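Local structure of farnesyltransferase, putative (Trypanosoma cruzi, 3WCA) at residues L167-L175 / L186-N194; Y176-L186 / S270-S280. The protein probably catalyses the magnesium-dependent, NAD(P)H-consuming condensation of two farnesyl diphosphate molecules into squalene, the first of three steps from farnesyl diphosphate to lanosterol. The protein carries 1 engineered substitution. One frame throughout, in Å; residues are numbered along the deposited sequence.

Contact 1. Residues L167-L175 / L186-N194; sequences LVGHGLTLL and LADDLTNAN. With FPS (S-[(2E,6E)-3,7,11-trimethyldodeca-2,6,10-trienyl] trihydrogen thiodiphosphate), chain E.
With chi1 at -66°, Leu190 sets its CG anti to the carbonyl carbon, and His170 does the same at -75°, which swings the imidazole out from helix 154-179 until one of its faces lies against the leucine. Leu190 CB sits over the centre of that face, 3.8 Å from the ring centroid, a CH-pi contact, while Leu190 CD1 rests above the ND1 side. Asn194 CB meets the same ring at its edge, and the Asn194 amide plane is turned well away from the imidazole, its OD1 being held by His162 ND1. The other methyl of Leu190, CD2, touches Thr173 CG2 at 3.6 Å, the two side chains running antiparallel to each other. These residues join two neighbouring helices of the all-helical isoprenoid synthase fold, 154-179 and 191-207, where the second starts just after Leu190, its N-cap residue. Closest packing of the backbones is at Gly169, whose CA lies 4.9 Å from Ala193 CA. Gly169 O accepts both Thr173 N and, at 2.7 Å, Thr173 OG1, from opposite faces of its plane; that hydroxyl also bonds Tyr267 OH, and Ala193 CB packs against Thr173 OG1 at 3.3 Å. Gly169 CA touches C15, one of the two end methyls of the ligand's tail, at 3.4 Å, and Leu172 CD1 meets the other, C14, at 3.6 Å.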
ATOM      1  N   LEU A 167       7.746   4.125  -0.534  1.00 25.93           N
ATOM      2  CA  LEU A 167       8.185   5.392   0.038  1.00 28.26           C
ATOM      3  C   LEU A 167       7.351   5.778   1.264  1.00 30.23           C
ATOM      4  O   LEU A 167       7.830   6.490   2.152  1.00 29.22           O
ATOM      5  CB  LEU A 167       8.124   6.504  -1.014  1.00 26.22           C
ATOM      6  CG  LEU A 167       9.295   6.553  -2.006  1.00 24.76           C
ATOM      7  CD1 LEU A 167       9.065   7.638  -3.033  1.00 23.60           C
ATOM      8  CD2 LEU A 167      10.590   6.822  -1.241  1.00 29.54           C
ATOM      9  N   VAL A 168       6.098   5.331   1.299  1.00 29.87           N
ATOM     10  CA  VAL A 168       5.250   5.618   2.449  1.00 29.24           C
ATOM     11  C   VAL A 168       5.937   4.870   3.583  1.00 28.32           C
ATOM     12  O   VAL A 168       6.025   5.358   4.704  1.00 28.32           O
ATOM     13  CB  VAL A 168       3.820   5.068   2.256  1.00 31.31           C
ATOM     14  CG1 VAL A 168       2.971   5.395   3.468  1.00 31.41           C
ATOM     15  CG2 VAL A 168       3.194   5.669   0.995  1.00 29.04           C
ATOM     16  N   GLY A 169       6.455   3.689   3.263  1.00 28.44           N
ATOM     17  CA  GLY A 169       7.154   2.889   4.252  1.00 27.50           C
ATOM     18  C   GLY A 169       8.386   3.623   4.761  1.00 31.37           C
ATOM     19  O   GLY A 169       8.686   3.588   5.961  1.00 30.38           O
ATOM     20  N   HIS A 170       9.112   4.270   3.846  1.00 30.31           N
ATOM     21  CA  HIS A 170      10.302   5.033   4.218  1.00 30.85           C
ATOM     22  C   HIS A 170       9.857   6.180   5.123  1.00 30.93           C
ATOM     23  O   HIS A 170      10.346   6.325   6.241  1.00 29.89           O
ATOM     24  CB  HIS A 170      11.005   5.612   2.978  1.00 30.54           C
ATOM     25  CG  HIS A 170      11.775   4.602   2.180  1.00 31.83           C
ATOM     26  ND1 HIS A 170      12.831   4.950   1.364  1.00 35.27           N
ATOM     27  CD2 HIS A 170      11.656   3.257   2.083  1.00 33.33           C
ATOM     28  CE1 HIS A 170      13.333   3.864   0.803  1.00 35.04           C
ATOM     29  NE2 HIS A 170      12.637   2.822   1.222  1.00 37.78           N
ATOM     30  N   GLY A 171       8.922   6.979   4.617  1.00 31.00           N
ATOM     31  CA  GLY A 171       8.393   8.114   5.354  1.00 32.55           C
ATOM     32  C   GLY A 171       7.959   7.771   6.768  1.00 32.83           C
ATOM     33  O   GLY A 171       8.411   8.406   7.722  1.00 32.02           O
ATOM     34  N   LEU A 172       7.084   6.773   6.906  1.00 31.65           N
ATOM     35  CA  LEU A 172       6.613   6.353   8.221  1.00 31.76           C
ATOM     36  C   LEU A 172       7.797   5.989   9.105  1.00 30.57           C
ATOM     37  O   LEU A 172       7.878   6.429  10.239  1.00 30.52           O
ATOM     38  CB  LEU A 172       5.660   5.149   8.117  1.00 28.19           C
ATOM     39  CG  LEU A 172       4.278   5.427   7.516  1.00 30.78           C
ATOM     40  CD1 LEU A 172       3.461   4.139   7.453  1.00 29.10           C
ATOM     41  CD2 LEU A 172       3.561   6.473   8.350  1.00 30.25           C
ATOM     42  N   THR A 173       8.708   5.177   8.581  1.00 32.41           N
ATOM     43  CA  THR A 173       9.878   4.768   9.342  1.00 32.86           C
ATOM     44  C   THR A 173      10.659   6.003   9.826  1.00 35.63           C
ATOM     45  O   THR A 173      11.153   6.026  10.955  1.00 36.99           O
ATOM     46  CB  THR A 173      10.794   3.854   8.494  1.00 35.02           C
ATOM     47  OG1 THR A 173      10.068   2.681   8.095  1.00 34.79           O
ATOM     48  CG2 THR A 173      12.022   3.422   9.296  1.00 35.70           C
ATOM     49  N   LEU A 174      10.755   7.035   8.987  1.00 34.95           N
ATOM     50  CA  LEU A 174      11.468   8.251   9.377  1.00 35.96           C
ATOM     51  C   LEU A 174      10.645   9.067  10.380  1.00 35.02           C
ATOM     52  O   LEU A 174      11.203   9.801  11.190  1.00 36.08           O
ATOM     53  CB  LEU A 174      11.802   9.105   8.151  1.00 33.81           C
ATOM     54  CG  LEU A 174      12.824   8.523   7.166  1.00 37.18           C
ATOM     55  CD1 LEU A 174      12.870   9.410   5.921  1.00 35.73           C
ATOM     56  CD2 LEU A 174      14.207   8.418   7.818  1.00 34.37           C
ATOM     57  N   LEU A 175       9.323   8.954  10.321  1.00 32.88           N
ATOM     58  CA  LEU A 175       8.497   9.665  11.283  1.00 34.77           C
ATOM     59  C   LEU A 175       8.597   8.962  12.639  1.00 35.42           C
ATOM     60  O   LEU A 175       8.543   9.616  13.671  1.00 36.21           O
ATOM     61  CB  LEU A 175       7.030   9.716  10.846  1.00 31.66           C
ATOM     62  CG  LEU A 175       6.642  10.667   9.722  1.00 33.32           C
ATOM     63  CD1 LEU A 175       5.142  10.574   9.514  1.00 30.57           C
ATOM     64  CD2 LEU A 175       7.033  12.100  10.066  1.00 31.59           C
ATOM     65  N   LEU A 186      16.510   2.202  13.394  1.00 44.37           N
ATOM     66  CA  LEU A 186      15.462   1.777  12.478  1.00 42.78           C
ATOM     67  C   LEU A 186      15.668   2.330  11.071  1.00 43.11           C
ATOM     68  O   LEU A 186      15.483   1.617  10.087  1.00 43.24           O
ATOM     69  CB  LEU A 186      14.093   2.203  13.024  1.00 38.78           C
ATOM     70  CG  LEU A 186      12.880   1.379  12.576  1.00 37.87           C
ATOM     71  CD1 LEU A 186      13.023  -0.069  13.048  1.00 35.45           C
ATOM     72  CD2 LEU A 186      11.618   1.994  13.150  1.00 33.88           C
ATOM     73  N   ALA A 187      16.071   3.592  10.982  1.00 43.25           N
ATOM     74  CA  ALA A 187      16.288   4.239   9.690  1.00 43.48           C
ATOM     75  C   ALA A 187      17.635   3.942   9.033  1.00 43.72           C
ATOM     76  O   ALA A 187      17.955   4.526   7.996  1.00 44.43           O
ATOM     77  CB  ALA A 187      16.113   5.748   9.837  1.00 44.39           C
ATOM     78  N   ASP A 188      18.427   3.044   9.616  1.00 44.00           N
ATOM     79  CA  ASP A 188      19.723   2.718   9.029  1.00 45.04           C
ATOM     80  C   ASP A 188      19.567   2.199   7.610  1.00 45.38           C
ATOM     81  O   ASP A 188      20.105   2.784   6.668  1.00 46.38           O
ATOM     82  CB  ASP A 188      20.465   1.681   9.872  1.00 46.20           C
ATOM     83  CG  ASP A 188      21.077   2.283  11.121  1.00 50.67           C
ATOM     84  OD1 ASP A 188      21.321   3.511  11.133  1.00 49.30           O
ATOM     85  OD2 ASP A 188      21.322   1.531  12.085  1.00 53.11           O
ATOM     86  N   ASP A 189      18.835   1.099   7.466  1.00 43.99           N
ATOM     87  CA  ASP A 189      18.579   0.498   6.163  1.00 42.15           C
ATOM     88  C   ASP A 189      17.069   0.428   5.960  1.00 41.09           C
ATOM     89  O   ASP A 189      16.375  -0.333   6.648  1.00 38.17           O
ATOM     90  CB  ASP A 189      19.165  -0.913   6.085  1.00 44.44           C
ATOM     91  CG  ASP A 189      19.001  -1.529   4.708  1.00 47.03           C
ATOM     92  OD1 ASP A 189      18.065  -1.110   3.999  1.00 46.25           O
ATOM     93  OD2 ASP A 189      19.790  -2.430   4.335  1.00 49.26           O
ATOM     94  N   LEU A 190      16.576   1.211   5.003  1.00 39.66           N
ATOM     95  CA  LEU A 190      15.153   1.287   4.698  1.00 39.49           C
ATOM     96  C   LEU A 190      14.608   0.231   3.738  1.00 40.06           C
ATOM     97  O   LEU A 190      13.467   0.328   3.282  1.00 39.94           O
ATOM     98  CB  LEU A 190      14.829   2.682   4.166  1.00 37.18           C
ATOM     99  CG  LEU A 190      15.007   3.785   5.218  1.00 37.01           C
ATOM    100  CD1 LEU A 190      14.637   5.138   4.622  1.00 35.32           C
ATOM    101  CD2 LEU A 190      14.124   3.473   6.427  1.00 37.18           C
ATOM    102  N   THR A 191      15.415  -0.780   3.439  1.00 40.26           N
ATOM    103  CA  THR A 191      14.998  -1.844   2.533  1.00 39.12           C
ATOM    104  C   THR A 191      13.734  -2.536   3.042  1.00 37.82           C
ATOM    105  O   THR A 191      12.741  -2.642   2.324  1.00 37.59           O
ATOM    106  CB  THR A 191      16.116  -2.889   2.373  1.00 40.71           C
ATOM    107  OG1 THR A 191      17.290  -2.244   1.864  1.00 39.95           O
ATOM    108  CG2 THR A 191      15.692  -3.988   1.410  1.00 40.78           C
ATOM    109  N   ASN A 192      13.769  -2.995   4.287  1.00 35.19           N
ATOM    110  CA  ASN A 192      12.615  -3.669   4.856  1.00 35.65           C
ATOM    111  C   ASN A 192      11.395  -2.769   4.959  1.00 32.68           C
ATOM    112  O   ASN A 192      10.273  -3.251   4.907  1.00 33.96           O
ATOM    113  CB  ASN A 192      12.956  -4.271   6.219  1.00 34.85           C
ATOM    114  CG  ASN A 192      13.882  -5.459   6.094  1.00 37.09           C
ATOM    115  OD1 ASN A 192      13.996  -6.040   5.016  1.00 37.26           O
ATOM    116  ND2 ASN A 192      14.538  -5.835   7.186  1.00 33.89           N
ATOM    117  N   ALA A 193      11.604  -1.467   5.082  1.00 31.04           N
ATOM    118  CA  ALA A 193      10.471  -0.548   5.158  1.00 31.39           C
ATOM    119  C   ALA A 193       9.812  -0.532   3.781  1.00 30.84           C
ATOM    120  O   ALA A 193       8.589  -0.459   3.665  1.00 32.81           O
ATOM    121  CB  ALA A 193      10.938   0.845   5.528  1.00 29.40           C
ATOM    122  N   ASN A 194      10.640  -0.609   2.745  1.00 27.78           N
ATOM    123  CA  ASN A 194      10.164  -0.615   1.371  1.00 28.38           C
ATOM    124  C   ASN A 194       9.414  -1.921   1.104  1.00 26.39           C
ATOM    125  O   ASN A 194       8.401  -1.931   0.406  1.00 28.43           O
ATOM    126  CB  ASN A 194      11.342  -0.491   0.397  1.00 26.55           C
ATOM    127  CG  ASN A 194      10.893  -0.378  -1.035  1.00 27.44           C
ATOM    128  OD1 ASN A 194      10.350   0.647  -1.450  1.00 29.09           O
ATOM    129  ND2 ASN A 194      11.098  -1.441  -1.802  1.00 30.05           N
TER
HETATM  130  C1  FPS E 501      -4.087   2.357  -0.635  1.00 89.25           C
HETATM  131  S1  FPS E 501      -5.089   3.658   0.238  1.00 95.67           S
HETATM  132  C2  FPS E 501      -2.583   2.499  -0.249  1.00 83.44           C
HETATM  133  C3  FPS E 501      -1.608   1.529  -0.040  1.00 77.80           C
HETATM  134  C4  FPS E 501      -1.838   0.040  -0.167  1.00 78.08           C
HETATM  135  C5  FPS E 501      -0.232   2.012   0.357  1.00 71.09           C
HETATM  136  C6  FPS E 501      -0.036   2.529   1.816  1.00 61.80           C
HETATM  137  C7  FPS E 501       1.315   2.027   2.278  1.00 51.52           C
HETATM  138  C8  FPS E 501       1.755   1.933   3.542  1.00 45.16           C
HETATM  139  C10 FPS E 501       3.187   1.393   3.723  1.00 40.53           C
HETATM  140  C9  FPS E 501       0.923   2.329   4.767  1.00 44.63           C
HETATM  141  C11 FPS E 501       3.370   0.677   5.042  1.00 33.29           C
HETATM  142  C12 FPS E 501       4.840   0.627   5.372  1.00 28.65           C
HETATM  143  C13 FPS E 501       5.366   0.663   6.616  1.00 27.54           C
HETATM  144  C14 FPS E 501       4.527   0.764   7.897  1.00 28.51           C
HETATM  145  C15 FPS E 501       6.886   0.595   6.743  1.00 26.00           C
HETATM  146  PA  FPS E 501      -6.045   2.839   1.883  1.00 96.16           P
HETATM  147  O1A FPS E 501      -5.011   2.101   2.780  1.00 95.67           O
HETATM  148  O2A FPS E 501      -6.675   3.977   2.644  1.00 94.91           O
HETATM  149  O3A FPS E 501      -7.425   1.948   1.551  1.00 98.30           O
HETATM  150  PB  FPS E 501      -7.823   0.690   0.490  1.00100.21           P
HETATM  151  O1B FPS E 501      -8.647  -0.414   1.216  1.00 98.75           O
HETATM  152  O2B FPS E 501      -8.739   1.261  -0.652  1.00 99.98           O
HETATM  153  O3B FPS E 501      -6.505  -0.021  -0.029  1.00100.45           O

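Contact 2. Residues Y176-L186 / S270-S280; sequences YVSSGLEDVRL and SLRDPSVFAFS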
ATOM      1  N   TYR A 176       8.743   7.637  12.635  1.00 36.21           N
ATOM      2  CA  TYR A 176       8.854   6.882  13.888  1.00 37.58           C
ATOM      3  C   TYR A 176      10.135   7.260  14.632  1.00 39.10           C
ATOM      4  O   TYR A 176      10.132   7.442  15.853  1.00 38.27           O
ATOM      5  CB  TYR A 176       8.888   5.359  13.649  1.00 34.67           C
ATOM      6  CG  TYR A 176       7.688   4.731  12.950  1.00 32.80           C
ATOM      7  CD1 TYR A 176       6.465   5.387  12.857  1.00 33.98           C
ATOM      8  CD2 TYR A 176       7.789   3.453  12.395  1.00 34.09           C
ATOM      9  CE1 TYR A 176       5.364   4.782  12.214  1.00 31.52           C
ATOM     10  CE2 TYR A 176       6.707   2.845  11.763  1.00 30.53           C
ATOM     11  CZ  TYR A 176       5.504   3.507  11.672  1.00 30.80           C
ATOM     12  OH  TYR A 176       4.448   2.889  11.031  1.00 29.54           O
ATOM     13  N   VAL A 177      11.236   7.343  13.894  1.00 41.42           N
ATOM     14  CA  VAL A 177      12.523   7.693  14.486  1.00 42.83           C
ATOM     15  C   VAL A 177      12.507   9.135  14.985  1.00 44.33           C
ATOM     16  O   VAL A 177      12.849   9.420  16.130  1.00 43.83           O
ATOM     17  CB  VAL A 177      13.659   7.527  13.462  1.00 42.24           C
ATOM     18  CG1 VAL A 177      14.979   8.026  14.051  1.00 42.09           C
ATOM     19  CG2 VAL A 177      13.782   6.069  13.076  1.00 41.67           C
ATOM     20  N   SER A 178      12.094  10.040  14.111  1.00 44.72           N
ATOM     21  CA  SER A 178      12.030  11.448  14.443  1.00 45.85           C
ATOM     22  C   SER A 178      11.210  11.712  15.705  1.00 45.86           C
ATOM     23  O   SER A 178      11.481  12.660  16.442  1.00 45.90           O
ATOM     24  CB  SER A 178      11.437  12.218  13.265  1.00 46.11           C
ATOM     25  OG  SER A 178      11.363  13.600  13.551  1.00 53.27           O
ATOM     26  N   SER A 179      10.209  10.872  15.949  1.00 43.81           N
ATOM     27  CA  SER A 179       9.336  11.025  17.104  1.00 42.04           C
ATOM     28  C   SER A 179       9.995  10.577  18.400  1.00 42.83           C
ATOM     29  O   SER A 179       9.593  11.001  19.486  1.00 44.56           O
ATOM     30  CB  SER A 179       8.069  10.195  16.916  1.00 42.53           C
ATOM     31  OG  SER A 179       8.338   8.819  17.157  1.00 38.43           O
ATOM     32  N   GLY A 180      10.985   9.699  18.284  1.00 40.54           N
ATOM     33  CA  GLY A 180      11.654   9.184  19.461  1.00 41.85           C
ATOM     34  C   GLY A 180      11.076   7.843  19.892  1.00 43.92           C
ATOM     35  O   GLY A 180      11.735   7.077  20.607  1.00 42.62           O
ATOM     36  N   LEU A 181       9.848   7.552  19.447  1.00 44.23           N
ATOM     37  CA  LEU A 181       9.166   6.302  19.791  1.00 42.92           C
ATOM     38  C   LEU A 181       9.964   5.057  19.419  1.00 41.61           C
ATOM     39  O   LEU A 181       9.907   4.057  20.128  1.00 42.98           O
ATOM     40  CB  LEU A 181       7.778   6.245  19.136  1.00 43.40           C
ATOM     41  CG  LEU A 181       6.721   7.216  19.677  1.00 46.18           C
ATOM     42  CD1 LEU A 181       5.397   7.004  18.957  1.00 42.28           C
ATOM     43  CD2 LEU A 181       6.548   6.995  21.178  1.00 44.66           C
ATOM     44  N   GLU A 182      10.690   5.102  18.306  1.00 40.95           N
ATOM     45  CA  GLU A 182      11.505   3.953  17.901  1.00 42.48           C
ATOM     46  C   GLU A 182      12.970   4.389  17.898  1.00 44.85           C
ATOM     47  O   GLU A 182      13.272   5.580  17.848  1.00 44.88           O
ATOM     48  CB  GLU A 182      11.126   3.453  16.501  1.00 41.64           C
ATOM     49  CG  GLU A 182       9.720   2.862  16.351  1.00 38.29           C
ATOM     50  CD  GLU A 182       9.474   1.630  17.197  1.00 35.16           C
ATOM     51  OE1 GLU A 182      10.407   0.833  17.403  1.00 38.33           O
ATOM     52  OE2 GLU A 182       8.326   1.441  17.645  1.00 38.03           O
ATOM     53  N   ASP A 183      13.879   3.422  17.939  1.00 47.06           N
ATOM     54  CA  ASP A 183      15.305   3.724  17.958  1.00 49.59           C
ATOM     55  C   ASP A 183      15.843   4.216  16.610  1.00 50.26           C
ATOM     56  O   ASP A 183      15.429   3.740  15.553  1.00 49.29           O
ATOM     57  CB  ASP A 183      16.080   2.487  18.410  1.00 52.17           C
ATOM     58  CG  ASP A 183      17.567   2.727  18.469  1.00 55.40           C
ATOM     59  OD1 ASP A 183      17.993   3.671  19.177  1.00 57.91           O
ATOM     60  OD2 ASP A 183      18.306   1.971  17.808  1.00 56.03           O
ATOM     61  N   VAL A 184      16.778   5.163  16.662  1.00 50.15           N
ATOM     62  CA  VAL A 184      17.382   5.742  15.459  1.00 49.57           C
ATOM     63  C   VAL A 184      17.950   4.692  14.508  1.00 48.13           C
ATOM     64  O   VAL A 184      18.132   4.945  13.318  1.00 48.66           O
ATOM     65  CB  VAL A 184      18.528   6.722  15.819  1.00 51.36           C
ATOM     66  CG1 VAL A 184      18.984   7.474  14.567  1.00 52.96           C
ATOM     67  CG2 VAL A 184      18.076   7.692  16.901  1.00 51.71           C
ATOM     68  N   ARG A 185      18.236   3.511  15.032  1.00 48.09           N
ATOM     69  CA  ARG A 185      18.794   2.445  14.208  1.00 48.66           C
ATOM     70  C   ARG A 185      17.795   1.985  13.134  1.00 46.80           C
ATOM     71  O   ARG A 185      18.183   1.462  12.091  1.00 45.26           O
ATOM     72  CB  ARG A 185      19.168   1.260  15.096  1.00 51.85           C
ATOM     73  CG  ARG A 185      20.316   0.400  14.577  1.00 59.18           C
ATOM     74  CD  ARG A 185      21.647   0.720  15.280  1.00 63.52           C
ATOM     75  NE  ARG A 185      22.539   1.583  14.501  1.00 67.14           N
ATOM     76  CZ  ARG A 185      22.442   2.909  14.428  1.00 69.62           C
ATOM     77  NH1 ARG A 185      21.488   3.548  15.088  1.00 70.41           N
ATOM     78  NH2 ARG A 185      23.300   3.599  13.687  1.00 71.03           N
ATOM     79  N   LEU A 186      16.510   2.202  13.394  1.00 44.37           N
ATOM     80  CA  LEU A 186      15.462   1.777  12.478  1.00 42.78           C
ATOM     81  C   LEU A 186      15.668   2.330  11.071  1.00 43.11           C
ATOM     82  O   LEU A 186      15.483   1.617  10.087  1.00 43.24           O
ATOM     83  CB  LEU A 186      14.093   2.203  13.024  1.00 38.78           C
ATOM     84  CG  LEU A 186      12.880   1.379  12.576  1.00 37.87           C
ATOM     85  CD1 LEU A 186      13.023  -0.069  13.048  1.00 35.45           C
ATOM     86  CD2 LEU A 186      11.618   1.994  13.150  1.00 33.88           C
ATOM     87  N   SER A 270      11.338  -5.604  14.646  1.00 36.13           N
ATOM     88  CA  SER A 270      12.331  -4.626  15.078  1.00 36.48           C
ATOM     89  C   SER A 270      11.678  -3.460  15.800  1.00 36.70           C
ATOM     90  O   SER A 270      12.372  -2.602  16.341  1.00 37.88           O
ATOM     91  CB  SER A 270      13.133  -4.090  13.885  1.00 36.46           C
ATOM     92  OG  SER A 270      12.366  -3.187  13.100  1.00 36.73           O
ATOM     93  N   LEU A 271      10.345  -3.425  15.803  1.00 36.93           N
ATOM     94  CA  LEU A 271       9.595  -2.352  16.461  1.00 34.91           C
ATOM     95  C   LEU A 271       9.493  -2.578  17.976  1.00 35.93           C
ATOM     96  O   LEU A 271       9.270  -3.702  18.424  1.00 36.00           O
ATOM     97  CB  LEU A 271       8.193  -2.247  15.858  1.00 32.17           C
ATOM     98  CG  LEU A 271       8.071  -1.917  14.365  1.00 35.72           C
ATOM     99  CD1 LEU A 271       6.593  -1.800  14.026  1.00 33.32           C
ATOM    100  CD2 LEU A 271       8.806  -0.599  14.020  1.00 33.37           C
ATOM    101  N   ARG A 272       9.640  -1.510  18.762  1.00 37.31           N
ATOM    102  CA  ARG A 272       9.583  -1.639  20.219  1.00 39.03           C
ATOM    103  C   ARG A 272       8.372  -0.956  20.843  1.00 37.40           C
ATOM    104  O   ARG A 272       7.914  -1.358  21.907  1.00 41.43           O
ATOM    105  CB  ARG A 272      10.856  -1.067  20.855  1.00 39.78           C
ATOM    106  CG  ARG A 272      10.898   0.454  20.862  1.00 45.06           C
ATOM    107  CD  ARG A 272      12.217   1.002  21.413  1.00 50.22           C
ATOM    108  NE  ARG A 272      12.241   2.461  21.352  1.00 52.99           N
ATOM    109  CZ  ARG A 272      13.317   3.213  21.562  1.00 54.99           C
ATOM    110  NH1 ARG A 272      14.480   2.648  21.856  1.00 55.66           N
ATOM    111  NH2 ARG A 272      13.227   4.536  21.472  1.00 57.00           N
ATOM    112  N   ASP A 273       7.856   0.073  20.182  1.00 35.02           N
ATOM    113  CA  ASP A 273       6.713   0.801  20.709  1.00 32.77           C
ATOM    114  C   ASP A 273       5.396   0.138  20.319  1.00 31.96           C
ATOM    115  O   ASP A 273       5.166  -0.158  19.149  1.00 33.59           O
ATOM    116  CB  ASP A 273       6.738   2.247  20.221  1.00 29.63           C
ATOM    117  CG  ASP A 273       5.625   3.076  20.832  1.00 34.30           C
ATOM    118  OD1 ASP A 273       4.508   3.113  20.262  1.00 34.75           O
ATOM    119  OD2 ASP A 273       5.865   3.679  21.901  1.00 35.14           O
ATOM    120  N   PRO A 274       4.517  -0.106  21.303  1.00 30.58           N
ATOM    121  CA  PRO A 274       3.217  -0.744  21.064  1.00 29.62           C
ATOM    122  C   PRO A 274       2.250  -0.026  20.132  1.00 28.82           C
ATOM    123  O   PRO A 274       1.515  -0.678  19.405  1.00 28.11           O
ATOM    124  CB  PRO A 274       2.654  -0.947  22.478  1.00 30.52           C
ATOM    125  CG  PRO A 274       3.391   0.074  23.323  1.00 31.55           C
ATOM    126  CD  PRO A 274       4.783   0.035  22.747  1.00 31.38           C
ATOM    127  N   SER A 275       2.230   1.302  20.153  1.00 29.40           N
ATOM    128  CA  SER A 275       1.344   2.037  19.253  1.00 29.97           C
ATOM    129  C   SER A 275       1.859   1.895  17.826  1.00 27.95           C
ATOM    130  O   SER A 275       1.095   1.595  16.911  1.00 27.01           O
ATOM    131  CB  SER A 275       1.290   3.528  19.611  1.00 31.06           C
ATOM    132  OG  SER A 275       0.590   3.739  20.824  1.00 35.88           O
ATOM    133  N   VAL A 276       3.160   2.124  17.655  1.00 27.40           N
ATOM    134  CA  VAL A 276       3.799   2.032  16.353  1.00 27.25           C
ATOM    135  C   VAL A 276       3.642   0.610  15.845  1.00 28.71           C
ATOM    136  O   VAL A 276       3.333   0.391  14.678  1.00 28.29           O
ATOM    137  CB  VAL A 276       5.314   2.390  16.428  1.00 29.18           C
ATOM    138  CG1 VAL A 276       6.010   2.028  15.100  1.00 28.34           C
ATOM    139  CG2 VAL A 276       5.492   3.893  16.725  1.00 21.60           C
ATOM    140  N   PHE A 277       3.838  -0.360  16.725  1.00 28.82           N
ATOM    141  CA  PHE A 277       3.701  -1.742  16.312  1.00 29.49           C
ATOM    142  C   PHE A 277       2.297  -2.096  15.807  1.00 31.39           C
ATOM    143  O   PHE A 277       2.158  -2.672  14.726  1.00 30.25           O
ATOM    144  CB  PHE A 277       4.082  -2.690  17.441  1.00 30.30           C
ATOM    145  CG  PHE A 277       3.895  -4.135  17.084  1.00 29.75           C
ATOM    146  CD1 PHE A 277       2.641  -4.738  17.202  1.00 26.21           C
ATOM    147  CD2 PHE A 277       4.953  -4.868  16.553  1.00 27.03           C
ATOM    148  CE1 PHE A 277       2.438  -6.057  16.789  1.00 27.10           C
ATOM    149  CE2 PHE A 277       4.767  -6.186  16.135  1.00 25.79           C
ATOM    150  CZ  PHE A 277       3.502  -6.783  16.253  1.00 26.52           C
ATOM    151  N   ALA A 278       1.259  -1.763  16.569  1.00 29.82           N
ATOM    152  CA  ALA A 278      -0.095  -2.104  16.130  1.00 29.71           C
ATOM    153  C   ALA A 278      -0.457  -1.405  14.816  1.00 27.63           C
ATOM    154  O   ALA A 278      -1.051  -2.015  13.925  1.00 28.41           O
ATOM    155  CB  ALA A 278      -1.118  -1.760  17.224  1.00 25.67           C
ATOM    156  N   PHE A 279      -0.099  -0.127  14.700  1.00 25.95           N
ATOM    157  CA  PHE A 279      -0.376   0.648  13.492  1.00 23.26           C
ATOM    158  C   PHE A 279       0.317   0.026  12.271  1.00 25.55           C
ATOM    159  O   PHE A 279      -0.243   0.014  11.175  1.00 23.71           O
ATOM    160  CB  PHE A 279       0.110   2.096  13.665  1.00 20.30           C
ATOM    161  CG  PHE A 279       0.162   2.870  12.382  1.00 20.61           C
ATOM    162  CD1 PHE A 279      -0.993   3.421  11.827  1.00 21.61           C
ATOM    163  CD2 PHE A 279       1.367   3.007  11.692  1.00 20.65           C
ATOM    164  CE1 PHE A 279      -0.950   4.095  10.597  1.00 19.88           C
ATOM    165  CE2 PHE A 279       1.424   3.674  10.469  1.00 18.62           C
ATOM    166  CZ  PHE A 279       0.267   4.218   9.918  1.00 18.28           C
ATOM    167  N   SER A 280       1.529  -0.488  12.480  1.00 24.88           N
ATOM    168  CA  SER A 280       2.332  -1.107  11.418  1.00 25.80           C
ATOM    169  C   SER A 280       1.956  -2.552  11.073  1.00 26.02           C
ATOM    170  O   SER A 280       2.004  -2.962   9.908  1.00 25.81           O
ATOM    171  CB  SER A 280       3.817  -1.068  11.807  1.00 22.47           C
ATOM    172  OG  SER A 280       4.288   0.274  11.932  1.00 24.61           O
TER
HETATM  173  O   HOH W   1      13.137   0.339  17.629  1.00 54.46           O
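Leu186 CD1 rests against Ser270 OG, a hydroxyl already bonded to Tyr267 O, as the chain runs past the turn that ends helix 154-179. In this helical isoprenoid synthase fold, the segment leads into helix 274-294, and the buried Glu182 ties it down. Leu271 CD2 packs on Leu186 CD2 and on the carboxylate carbon of Glu182. At Arg272 the backbone N-H meets Glu182 OE1 at 2.8 Å on its syn lone pair, nearly straight at 166°; a water also donates to OE1 and accepts from Asp183 N. The Arg272 side chain, straight from CG to NE, reaches across to the turn: NE donates to Leu181 O at 3.1 Å, NH2 gives a weak bond to Gly180 O, and both oxygens lie at the guanidinium edge while Asp183 N and Glu182 C press on one face. Next, Asp273 N donates to Glu182 OE2 at 2.9 Å, so successive amides grip both carboxylate oxygens. Asp273 is also the N-cap of the helix: its OD1 takes Val276 N on the anti lone pair at 3.1 Å, and also accepts weakly from Ser275 N. Val276, with CG1 anti to the backbone N (chi1 169°), plants that methyl over the centre of the Tyr176 ring, 3.5 Å from the centroid, and CG2 touches Leu181 CD1. Tyr176 OH lies at the edge of the Phe279 ring, 3.2 Å from Phe279 CD2, and gives a weak 2.8 Å bond to Ser280 OG, which itself donates to Val276 O.

How the contacts relate
Helix 154-179 runs through both contacts: 167-175 packs against 186-194, and its continuation 176-186 meets 270-280, the two centres lying 11 Å apart. Leu186 belongs to both, touching Thr173 in contact 1 and Ser270 and Leu271 in contact 2. The two sites also touch directly, Leu172 CD1 lying 3.7 Å from Phe279 CE2. Together they supply five of the sixteen residues that line the ligand pocket: contact 1 brings Val168, Gly169, Leu172 and Ala193, and contact 2 adds Tyr176, whose side chain comes within about 4 Å of the ligand. Both border the hydrocarbon tail; the magnesium ion is farther off, about 13 Å from the side chain of Leu167.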